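Local coordinates for glycerophosphoryl diester phosphodiesterase (Parabacteroides distasonis, PDB 3MZ2), which probably hydrolyses glycerophosphodiesters to an alcohol and glycerol 3-phosphate, and has a TIM-barrel fold, at residues 13-16 against 17-21; 126-129 against 130-134; 192-195 against 196-200; 265-268 against 269-272. All coordinates share one frame; numbering follows the deposited sequence.

The four contacts follow one another along the chain, and none nests in or crosses another. Contact 1 turns the chain from strand 10-12 into helix 17-23. Contact 2 ends helix 122-129 and leads into strand 135-137. Contact 3 ends helix 189-197, on the way from strand 182-185 to strand 205-210. Contact 4 joins strand 262-265 to helix 268-275. Contacts 2 to 4 are therefore connections of the TIM barrel itself. Contacts 1 and 2 touch, because Ile14 and Leu20 both pack on Ile134. Contacts 3 and 4 lie on opposite sides of the chain's centre, their own centres about 32 Å apart.

Contact 1: residues 13-16 against 17-21; sequences QISN and VDDLI
Asp19 reaches back over Asn16 and Ser15 at the start of helix 17-23. Asp19 CB rests against Ile14 CG2 at 3.8 Å. Further out, Asp19 CG lies 3.5 Å from Asn16 OD1. It is swung to the side of the backbone N and points opposite to the carbonyl carbon (chi1 -79°). That torsion turns the carboxylate back toward Ser15. Asp19 OD2 then accepts the N-H of Ser15, at 2.9 Å from Ser15 N. The bond is fairly straight, 162° at the hydrogen, and uses the anti lone pair of OD2. Asp19 OD1 accepts a hydrogen bond from a water 2.7 Å away. The same water accepts from Asn16 ND2 at 3.0 Å, and so links the two side chains.

Asn16 is the N-cap. Its OD1 accepts from Asp19 N at 2.8 Å, with the donor nearly along the C=O axis (172°). The backbone takes over at Leu20 N, which bonds to Asn16 O at 3.2 Å. Thus Asn16 and Asp19 are tied in both directions, once directly and once through water.

Under this polar layer lies an apolar one. Ile14 CG2 meets Leu20 CB at 3.8 Å, and the two side chains cross obliquely. Both also touch Ile134. Leu20 reaches Met181 and Ile21 reaches His204, which places the helix across the end of the barrel where the strands begin. Asn16 OD1 caps an N-H of the first turn, while Asp19 OD2 holds an N-H of the loop before it; the negative carboxylate would probably be favoured by the helix dipole.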
loop_
_atom_site.group_PDB
_atom_site.type_symbol
_atom_site.label_atom_id
_atom_site.label_comp_id
_atom_site.label_asym_id
_atom_site.label_seq_id
_atom_site.Cartn_x
_atom_site.Cartn_y
_atom_site.Cartn_z
ATOM N N GLN A 13 0.426 20.608 23.714
ATOM C CA GLN A 13 0.173 22.036 23.549
ATOM C C GLN A 13 0.995 22.587 22.401
ATOM O O GLN A 13 2.132 23.024 22.587
ATOM C CB GLN A 13 0.447 22.753 24.866
ATOM C CG GLN A 13 -0.459 22.173 25.966
ATOM C CD GLN A 13 -1.922 22.571 25.771
ATOM O OE1 GLN A 13 -2.745 21.840 25.158
ATOM N NE2 GLN A 13 -2.249 23.753 26.255
ATOM N N ILE A 14 0.414 22.505 21.203
ATOM C CA ILE A 14 1.079 22.808 19.942
ATOM C C ILE A 14 0.134 23.733 19.200
ATOM O O ILE A 14 -0.894 23.301 18.692
ATOM C CB ILE A 14 1.392 21.495 19.177
ATOM C CG1 ILE A 14 2.444 20.667 19.953
ATOM C CG2 ILE A 14 1.890 21.796 17.771
ATOM C CD1 ILE A 14 2.675 19.298 19.453
ATOM N N SER A 15 0.445 25.024 19.172
ATOM C CA SER A 15 -0.519 26.009 18.663
ATOM C C SER A 15 -0.393 26.264 17.171
ATOM O O SER A 15 -1.298 26.843 16.591
ATOM C CB SER A 15 -0.383 27.386 19.331
ATOM O OG SER A 15 -0.296 27.337 20.736
ATOM N N ASN A 16 0.724 25.884 16.561
ATOM C CA ASN A 16 0.965 26.219 15.155
ATOM C C ASN A 16 2.081 25.342 14.608
ATOM O O ASN A 16 2.634 24.571 15.348
ATOM C CB ASN A 16 1.293 27.725 15.019
ATOM C CG ASN A 16 2.466 28.148 15.906
ATOM O OD1 ASN A 16 3.439 27.421 16.032
ATOM N ND2 ASN A 16 2.354 29.313 16.553
ATOM N N VAL A 17 2.391 25.460 13.319
ATOM C CA VAL A 17 3.413 24.634 12.691
ATOM C C VAL A 17 4.809 24.850 13.319
ATOM O O VAL A 17 5.531 23.885 13.519
ATOM C CB VAL A 17 3.493 24.819 11.179
ATOM C CG1 VAL A 17 4.723 24.069 10.613
ATOM C CG2 VAL A 17 2.207 24.282 10.508
ATOM N N ASP A 18 5.172 26.108 13.680
ATOM C CA ASP A 18 6.450 26.311 14.372
ATOM C C ASP A 18 6.538 25.520 15.697
ATOM O O ASP A 18 7.592 24.953 16.023
ATOM C CB ASP A 18 6.721 27.806 14.641
ATOM C CG ASP A 18 6.994 28.580 13.358
ATOM O OD1 ASP A 18 7.337 27.930 12.337
ATOM O OD2 ASP A 18 6.884 29.824 13.402
ATOM N N ASP A 19 5.434 25.454 16.438
ATOM C CA ASP A 19 5.426 24.676 17.684
ATOM C C ASP A 19 5.594 23.180 17.381
ATOM O O ASP A 19 6.252 22.459 18.119
ATOM C CB ASP A 19 4.123 24.851 18.456
ATOM C CG ASP A 19 4.045 26.137 19.237
ATOM O OD1 ASP A 19 5.053 26.900 19.347
ATOM O OD2 ASP A 19 2.923 26.348 19.770
ATOM N N LEU A 20 5.020 22.727 16.273
ATOM C CA LEU A 20 5.063 21.314 15.923
ATOM C C LEU A 20 6.487 20.973 15.529
ATOM O O LEU A 20 7.001 19.958 15.943
ATOM C CB LEU A 20 4.053 20.967 14.808
ATOM C CG LEU A 20 4.015 19.497 14.354
ATOM C CD1 LEU A 20 3.649 18.531 15.448
ATOM C CD2 LEU A 20 3.041 19.388 13.138
ATOM N N ILE A 21 7.124 21.824 14.735
ATOM C CA ILE A 21 8.538 21.601 14.344
ATOM C C ILE A 21 9.412 21.585 15.593
ATOM O O ILE A 21 10.227 20.699 15.793
ATOM C CB ILE A 21 9.004 22.700 13.342
ATOM C CG1 ILE A 21 8.338 22.507 11.991
ATOM C CG2 ILE A 21 10.558 22.775 13.208
ATOM C CD1 ILE A 21 8.419 23.741 11.082
HETATM O O HOH W 1 4.646 29.392 18.417
#

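Contact 2: residues 126-129 against 130-134; sequences IRWA and RGKTI
Ala129 O is gripped by two backbone N-H groups from the loop that follows its helix. Lys132 N bonds to Ala129 O at 2.9 Å from above the carbonyl plane, and Thr133 N at 3.1 Å from within that plane. The neighbouring carbonyl, Trp128 O, takes a side-chain donor instead: Lys132 NZ, at 2.9 Å, in the carbonyl plane and on a lone pair. Thr133 OG1 bonds to Ala62 O.

The bond from Lys132 N closes a type II beta turn over residues 129-132. Gly131 takes its third position, with phi 85°. A CB at these backbone angles would crowd Arg130 O. The turn lies on the path from helix 122-129 to strand 135-137 in the TIM barrel. Beyond it, Ile134 pairs with Phe64 through the backbone.

The second kind of contact is over the indole. Lys132 crosses one face of Trp128 at about a right angle. Its CD makes a CH-pi contact, 3.9 Å from the centroid of the Trp128 five-membered ring. A bend at the last torsion (chi4 72°) turns NZ back to the carbonyl, yet keeps it over the ring as a cation-pi partner, 4.3 Å from that same centroid of Trp128. With a serine in place of Lys132, Trp128 O would probably lose its ammonium donor and this indole face its cover.

The apolar contacts come from Thr133. Its CG2 lies 3.7 Å from Trp128 CZ3 and 3.8 Å from Ala129 CB. Trp128 also packs on side chains of helix 50-59, those of Met50, Glu54 and Leu57.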
loop_
_atom_site.group_PDB
_atom_site.type_symbol
_atom_site.label_atom_id
_atom_site.label_comp_id
_atom_site.label_asym_id
_atom_site.label_seq_id
_atom_site.Cartn_x
_atom_site.Cartn_y
_atom_site.Cartn_z
ATOM N N ILE A 126 -10.117 14.572 13.383
ATOM C CA ILE A 126 -9.353 15.800 13.221
ATOM C C ILE A 126 -9.947 16.899 14.120
ATOM O O ILE A 126 -9.208 17.587 14.833
ATOM C CB ILE A 126 -9.324 16.247 11.727
ATOM C CG1 ILE A 126 -8.451 15.329 10.883
ATOM C CG2 ILE A 126 -8.798 17.705 11.532
ATOM C CD1 ILE A 126 -8.595 15.611 9.430
ATOM N N ARG A 127 -11.269 17.068 14.087
ATOM C CA ARG A 127 -11.943 18.083 14.909
ATOM C C ARG A 127 -11.675 17.875 16.398
ATOM O O ARG A 127 -11.416 18.823 17.144
ATOM C CB ARG A 127 -13.454 18.072 14.653
ATOM C CG ARG A 127 -13.856 18.596 13.270
ATOM C CD ARG A 127 -15.342 19.037 13.238
ATOM N NE ARG A 127 -15.636 19.955 14.329
ATOM C CZ ARG A 127 -16.826 20.073 14.904
ATOM N NH1 ARG A 127 -17.844 19.346 14.464
ATOM N NH2 ARG A 127 -16.996 20.932 15.907
ATOM N N TRP A 128 -11.696 16.624 16.821
ATOM C CA TRP A 128 -11.394 16.253 18.208
ATOM C C TRP A 128 -9.936 16.438 18.585
ATOM O O TRP A 128 -9.614 16.847 19.678
ATOM C CB TRP A 128 -11.772 14.793 18.412
ATOM C CG TRP A 128 -11.359 14.264 19.759
ATOM C CD1 TRP A 128 -12.039 14.418 20.950
ATOM C CD2 TRP A 128 -10.166 13.563 20.067
ATOM N NE1 TRP A 128 -11.331 13.826 21.974
ATOM C CE2 TRP A 128 -10.171 13.307 21.457
ATOM C CE3 TRP A 128 -9.074 13.113 19.306
ATOM C CZ2 TRP A 128 -9.129 12.583 22.096
ATOM C CZ3 TRP A 128 -8.023 12.430 19.956
ATOM C CH2 TRP A 128 -8.068 12.190 21.330
ATOM N N ALA A 129 -9.044 16.162 17.657
ATOM C CA ALA A 129 -7.618 16.172 17.970
ATOM C C ALA A 129 -7.079 17.591 18.224
ATOM O O ALA A 129 -6.093 17.753 18.942
ATOM C CB ALA A 129 -6.834 15.485 16.855
ATOM N N ARG A 130 -7.678 18.600 17.593
ATOM C CA ARG A 130 -7.163 19.967 17.663
ATOM C C ARG A 130 -7.060 20.412 19.124
ATOM O O ARG A 130 -8.082 20.456 19.823
ATOM C CB ARG A 130 -8.088 20.913 16.899
ATOM C CG ARG A 130 -7.538 22.326 16.659
ATOM C CD ARG A 130 -8.599 23.178 15.952
ATOM N NE ARG A 130 -8.337 24.615 15.920
ATOM C CZ ARG A 130 -9.225 25.507 15.477
ATOM N NH1 ARG A 130 -10.412 25.096 15.038
ATOM N NH2 ARG A 130 -8.924 26.801 15.466
ATOM N N GLY A 131 -5.846 20.739 19.580
ATOM C CA GLY A 131 -5.636 21.173 20.972
ATOM C C GLY A 131 -5.444 20.065 21.987
ATOM O O GLY A 131 -5.278 20.344 23.195
ATOM N N LYS A 132 -5.523 18.810 21.529
ATOM C CA LYS A 132 -5.299 17.661 22.386
ATOM C C LYS A 132 -4.097 16.803 21.995
ATOM O O LYS A 132 -3.372 16.326 22.866
ATOM C CB LYS A 132 -6.519 16.766 22.430
ATOM C CG LYS A 132 -7.779 17.451 22.874
ATOM C CD LYS A 132 -8.914 16.458 22.924
ATOM C CE LYS A 132 -10.229 17.167 23.180
ATOM N NZ LYS A 132 -10.815 18.006 22.043
ATOM N N THR A 133 -3.899 16.560 20.699
ATOM C CA THR A 133 -2.910 15.601 20.240
ATOM C C THR A 133 -2.548 15.901 18.762
ATOM O O THR A 133 -2.907 16.938 18.223
ATOM C CB THR A 133 -3.461 14.146 20.413
ATOM O OG1 THR A 133 -2.447 13.180 20.064
ATOM C CG2 THR A 133 -4.682 13.893 19.559
ATOM N N ILE A 134 -1.819 14.998 18.141
ATOM C CA ILE A 134 -1.450 15.072 16.747
ATOM C C ILE A 134 -1.840 13.740 16.161
ATOM O O ILE A 134 -1.563 12.701 16.758
ATOM C CB ILE A 134 0.079 15.220 16.582
ATOM C CG1 ILE A 134 0.620 16.390 17.359
ATOM C CG2 ILE A 134 0.501 15.301 15.072
ATOM C CD1 ILE A 134 2.059 16.305 17.645
HETATM O O HOH W 2 -10.765 20.026 19.534
#

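Contact 3: residues 192-195 against 196-200; sequences VQDY and EDNGI
A Schellman motif ends helix 189-197, tying Tyr195 to Ile200. Ile200 N donates to Tyr195 O at 3.1 Å and almost straight, 171° at the hydrogen. Inside this loop Gly199 N bonds to Glu196 O at 2.9 Å. Gly199 is the C-prime residue, with positive phi.

One residue earlier, Asp194 O is held twice by Asn198. Asn198 N comes to Asp194 O at 3.0 Å and Asn198 ND2 at 3.1 Å, from opposite faces of the carbonyl plane. Asn198 OD1 is bonded to Arg171 NE of helix 167-176, so both ends of this amide are fixed.

The helix belongs to a beta-alpha-beta unit of the TIM barrel, between strands 182-185 and 205-210. Its inner side carries Tyr195, whose OH bonds to Phe185 O. Ile200 CG1 lies at the edge of the Tyr195 ring, 4.3 Å from CD1.

The outer side is polar. Gln193 has CG anti to the backbone N and a bend at chi2 (70°), which brings the amide over the next turn. Gln193 NE2 donates to Asp197 OD1 at 2.9 Å, from above the carboxylate plane. The two planes are 47° apart. Two waters bridge Gln193 and Glu196. One accepts from Gln193 NE2 and the other donates to Gln193 OE1, and both donate to Glu196 OE1. Glu196 OE2 accepts from Trp202 NE1 and forms a salt bridge with Arg227. Replacing Glu196 by an alanine is likely to leave Arg227 without this counter-charge, Trp202 NE1 without its acceptor, and both waters less firmly placed.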
loop_
_atom_site.group_PDB
_atom_site.type_symbol
_atom_site.label_atom_id
_atom_site.label_comp_id
_atom_site.label_asym_id
_atom_site.label_seq_id
_atom_site.Cartn_x
_atom_site.Cartn_y
_atom_site.Cartn_z
ATOM N N VAL A 192 18.329 8.040 4.363
ATOM C CA VAL A 192 18.704 9.396 4.813
ATOM C C VAL A 192 19.030 10.246 3.582
ATOM O O VAL A 192 18.546 11.384 3.477
ATOM C CB VAL A 192 19.892 9.372 5.777
ATOM C CG1 VAL A 192 20.394 10.824 6.099
ATOM C CG2 VAL A 192 19.526 8.562 7.072
ATOM N N GLN A 193 19.828 9.674 2.666
ATOM C CA GLN A 193 20.261 10.370 1.470
ATOM C C GLN A 193 19.085 10.717 0.558
ATOM O O GLN A 193 19.051 11.800 -0.049
ATOM C CB GLN A 193 21.318 9.573 0.674
ATOM C CG GLN A 193 21.972 10.354 -0.509
ATOM C CD GLN A 193 22.897 11.474 -0.052
ATOM O OE1 GLN A 193 23.775 11.267 0.796
ATOM N NE2 GLN A 193 22.720 12.660 -0.623
ATOM N N ASP A 194 18.175 9.772 0.420
ATOM C CA ASP A 194 16.929 9.935 -0.372
ATOM C C ASP A 194 16.165 11.222 0.026
ATOM O O ASP A 194 15.766 12.027 -0.840
ATOM C CB ASP A 194 16.018 8.709 -0.153
ATOM C CG ASP A 194 14.765 8.744 -0.980
ATOM O OD1 ASP A 194 14.782 9.351 -2.070
ATOM O OD2 ASP A 194 13.769 8.140 -0.547
ATOM N N TYR A 195 15.903 11.414 1.319
ATOM C CA TYR A 195 15.178 12.621 1.702
ATOM C C TYR A 195 15.962 13.869 1.392
ATOM O O TYR A 195 15.382 14.877 0.980
ATOM C CB TYR A 195 14.731 12.616 3.174
ATOM C CG TYR A 195 13.737 11.529 3.401
ATOM C CD1 TYR A 195 12.407 11.697 3.073
ATOM C CD2 TYR A 195 14.162 10.304 3.874
ATOM C CE1 TYR A 195 11.493 10.685 3.232
ATOM C CE2 TYR A 195 13.262 9.241 4.030
ATOM C CZ TYR A 195 11.919 9.440 3.707
ATOM O OH TYR A 195 10.971 8.450 3.848
ATOM N N GLU A 196 17.287 13.817 1.577
ATOM C CA GLU A 196 18.121 14.965 1.287
ATOM C C GLU A 196 18.104 15.262 -0.199
ATOM O O GLU A 196 17.956 16.403 -0.595
ATOM C CB GLU A 196 19.562 14.783 1.787
ATOM C CG GLU A 196 19.559 14.720 3.266
ATOM C CD GLU A 196 20.916 14.495 3.905
ATOM O OE1 GLU A 196 21.848 14.032 3.211
ATOM O OE2 GLU A 196 21.022 14.785 5.122
ATOM N N ASP A 197 18.186 14.225 -1.021
ATOM C CA ASP A 197 18.195 14.402 -2.467
ATOM C C ASP A 197 16.864 14.976 -2.967
ATOM O O ASP A 197 16.839 15.675 -4.008
ATOM C CB ASP A 197 18.475 13.075 -3.159
ATOM C CG ASP A 197 19.946 12.669 -3.070
ATOM O OD1 ASP A 197 20.773 13.483 -2.615
ATOM O OD2 ASP A 197 20.275 11.532 -3.426
ATOM N N ASN A 198 15.784 14.699 -2.245
ATOM C CA ASN A 198 14.467 15.243 -2.575
ATOM C C ASN A 198 14.155 16.568 -1.888
ATOM O O ASN A 198 13.045 17.071 -1.969
ATOM C CB ASN A 198 13.358 14.218 -2.272
ATOM C CG ASN A 198 13.218 13.199 -3.390
ATOM O OD1 ASN A 198 12.635 13.505 -4.404
ATOM N ND2 ASN A 198 13.854 12.044 -3.247
ATOM N N GLY A 199 15.163 17.106 -1.211
ATOM C CA GLY A 199 15.041 18.444 -0.597
ATOM C C GLY A 199 14.016 18.584 0.494
ATOM O O GLY A 199 13.479 19.706 0.668
ATOM N N ILE A 200 13.748 17.524 1.265
ATOM C CA ILE A 200 12.795 17.622 2.365
ATOM C C ILE A 200 13.519 18.150 3.598
ATOM O O ILE A 200 14.444 17.503 4.082
ATOM C CB ILE A 200 12.157 16.276 2.731
ATOM C CG1 ILE A 200 11.691 15.575 1.459
ATOM C CG2 ILE A 200 10.978 16.498 3.722
ATOM C CD1 ILE A 200 10.641 16.335 0.670
HETATM O O HOH W 3 22.956 15.247 0.854
HETATM O O HOH W 4 23.437 11.400 3.772
#

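Contact 4: residues 265-268 against 269-272; sequences SDRP and IEVA. With SO4 (sulfate ion), chain F.
Ser265 OG is held by two groups and also touches Val271. Arg267 N donates to Ser265 OG at 2.9 Å, which makes an ST turn, and Asp240 OD1 is its second partner. Val271 CG2 lies against the same oxygen at 3.5 Å. The turn leads from strand 262-265 of the TIM barrel into helix 268-275.

Arg267 is the N-cap. Its carbonyl O receives Val271 N at 3.0 Å, and one residue on, Pro268 O receives Ala272 N.

The side chains of Arg267 and Glu270 leave the backbone alongside each other. Arg267 CG lies beside its backbone N (chi1 -55°), and the extended chain then runs along Glu270, Arg267 CD passing 3.5 Å from Glu270 OE2. NH1 of Arg267 forms a salt bridge with Glu270 OE2 at 3.1 Å. It meets that oxygen on the syn side, 30° out of the carboxylate plane, and the two flat groups are 47° apart. Glu270 OE1 has its own salt bridge with Arg248, and Arg267 NE donates to Asp240 O.

The remaining corner of the guanidinium binds a sulfate, probably from the crystallisation liquor, that Lys241 NZ also holds. Sulfate O2 sits at the guanidinium edge, in plane, 2.9 Å from Arg267 NH2.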
loop_
_atom_site.group_PDB
_atom_site.type_symbol
_atom_site.label_atom_id
_atom_site.label_comp_id
_atom_site.label_asym_id
_atom_site.label_seq_id
_atom_site.Cartn_x
_atom_site.Cartn_y
_atom_site.Cartn_z
ATOM N N SER A 265 3.132 1.894 19.454
ATOM C CA SER A 265 2.690 0.642 20.046
ATOM C C SER A 265 1.203 0.457 19.973
ATOM O O SER A 265 0.433 1.459 20.063
ATOM C CB SER A 265 3.180 0.599 21.511
ATOM O OG SER A 265 2.758 -0.536 22.231
ATOM N N ASP A 266 0.766 -0.806 19.871
ATOM C CA ASP A 266 -0.640 -1.153 20.018
ATOM C C ASP A 266 -1.047 -1.065 21.498
ATOM O O ASP A 266 -2.220 -1.101 21.787
ATOM C CB ASP A 266 -0.952 -2.569 19.497
ATOM C CG ASP A 266 -0.952 -2.664 17.986
ATOM O OD1 ASP A 266 -1.330 -1.679 17.347
ATOM O OD2 ASP A 266 -0.564 -3.732 17.448
ATOM N N ARG A 267 -0.056 -0.965 22.399
ATOM C CA ARG A 267 -0.250 -0.967 23.828
ATOM C C ARG A 267 0.317 0.288 24.492
ATOM O O ARG A 267 1.115 0.188 25.404
ATOM C CB ARG A 267 0.416 -2.194 24.436
ATOM C CG ARG A 267 -0.007 -3.542 23.856
ATOM C CD ARG A 267 0.815 -4.655 24.503
ATOM N NE ARG A 267 0.506 -5.978 23.953
ATOM C CZ ARG A 267 -0.496 -6.763 24.357
ATOM N NH1 ARG A 267 -1.302 -6.378 25.334
ATOM N NH2 ARG A 267 -0.677 -7.960 23.796
ATOM N N PRO A 268 -0.104 1.475 24.027
ATOM C CA PRO A 268 0.517 2.720 24.530
ATOM C C PRO A 268 0.442 2.951 26.046
ATOM O O PRO A 268 1.307 3.620 26.627
ATOM C CB PRO A 268 -0.250 3.803 23.779
ATOM C CG PRO A 268 -1.580 3.152 23.419
ATOM C CD PRO A 268 -1.224 1.751 23.100
ATOM N N ILE A 269 -0.621 2.456 26.682
ATOM C CA ILE A 269 -0.796 2.578 28.134
ATOM C C ILE A 269 0.230 1.713 28.826
ATOM O O ILE A 269 0.861 2.124 29.804
ATOM C CB ILE A 269 -2.221 2.266 28.606
ATOM C CG1 ILE A 269 -3.229 3.209 27.919
ATOM C CG2 ILE A 269 -2.307 2.422 30.194
ATOM C CD1 ILE A 269 -4.652 2.747 28.061
ATOM N N GLU A 270 0.477 0.516 28.294
ATOM C CA GLU A 270 1.521 -0.326 28.889
ATOM C C GLU A 270 2.881 0.324 28.705
ATOM O O GLU A 270 3.750 0.254 29.606
ATOM C CB GLU A 270 1.538 -1.718 28.261
ATOM C CG GLU A 270 0.421 -2.598 28.658
ATOM C CD GLU A 270 0.635 -4.047 28.196
ATOM O OE1 GLU A 270 1.769 -4.542 28.195
ATOM O OE2 GLU A 270 -0.353 -4.679 27.810
ATOM N N VAL A 271 3.106 0.929 27.528
ATOM C CA VAL A 271 4.357 1.621 27.265
ATOM C C VAL A 271 4.541 2.735 28.309
ATOM O O VAL A 271 5.605 2.840 28.933
ATOM C CB VAL A 271 4.469 2.186 25.840
ATOM C CG1 VAL A 271 5.800 2.927 25.681
ATOM C CG2 VAL A 271 4.423 1.060 24.841
ATOM N N ALA A 272 3.486 3.509 28.520
ATOM C CA ALA A 272 3.526 4.603 29.499
ATOM C C ALA A 272 3.860 4.116 30.882
ATOM O O ALA A 272 4.715 4.670 31.554
ATOM C CB ALA A 272 2.184 5.348 29.534
HETATM S S SO4 F . -0.869 -9.960 20.603
HETATM O O1 SO4 F . -1.989 -10.299 21.484
HETATM O O2 SO4 F . 0.140 -9.206 21.351
HETATM O O3 SO4 F . -0.269 -11.184 20.075
HETATM O O4 SO4 F . -1.367 -9.171 19.476
#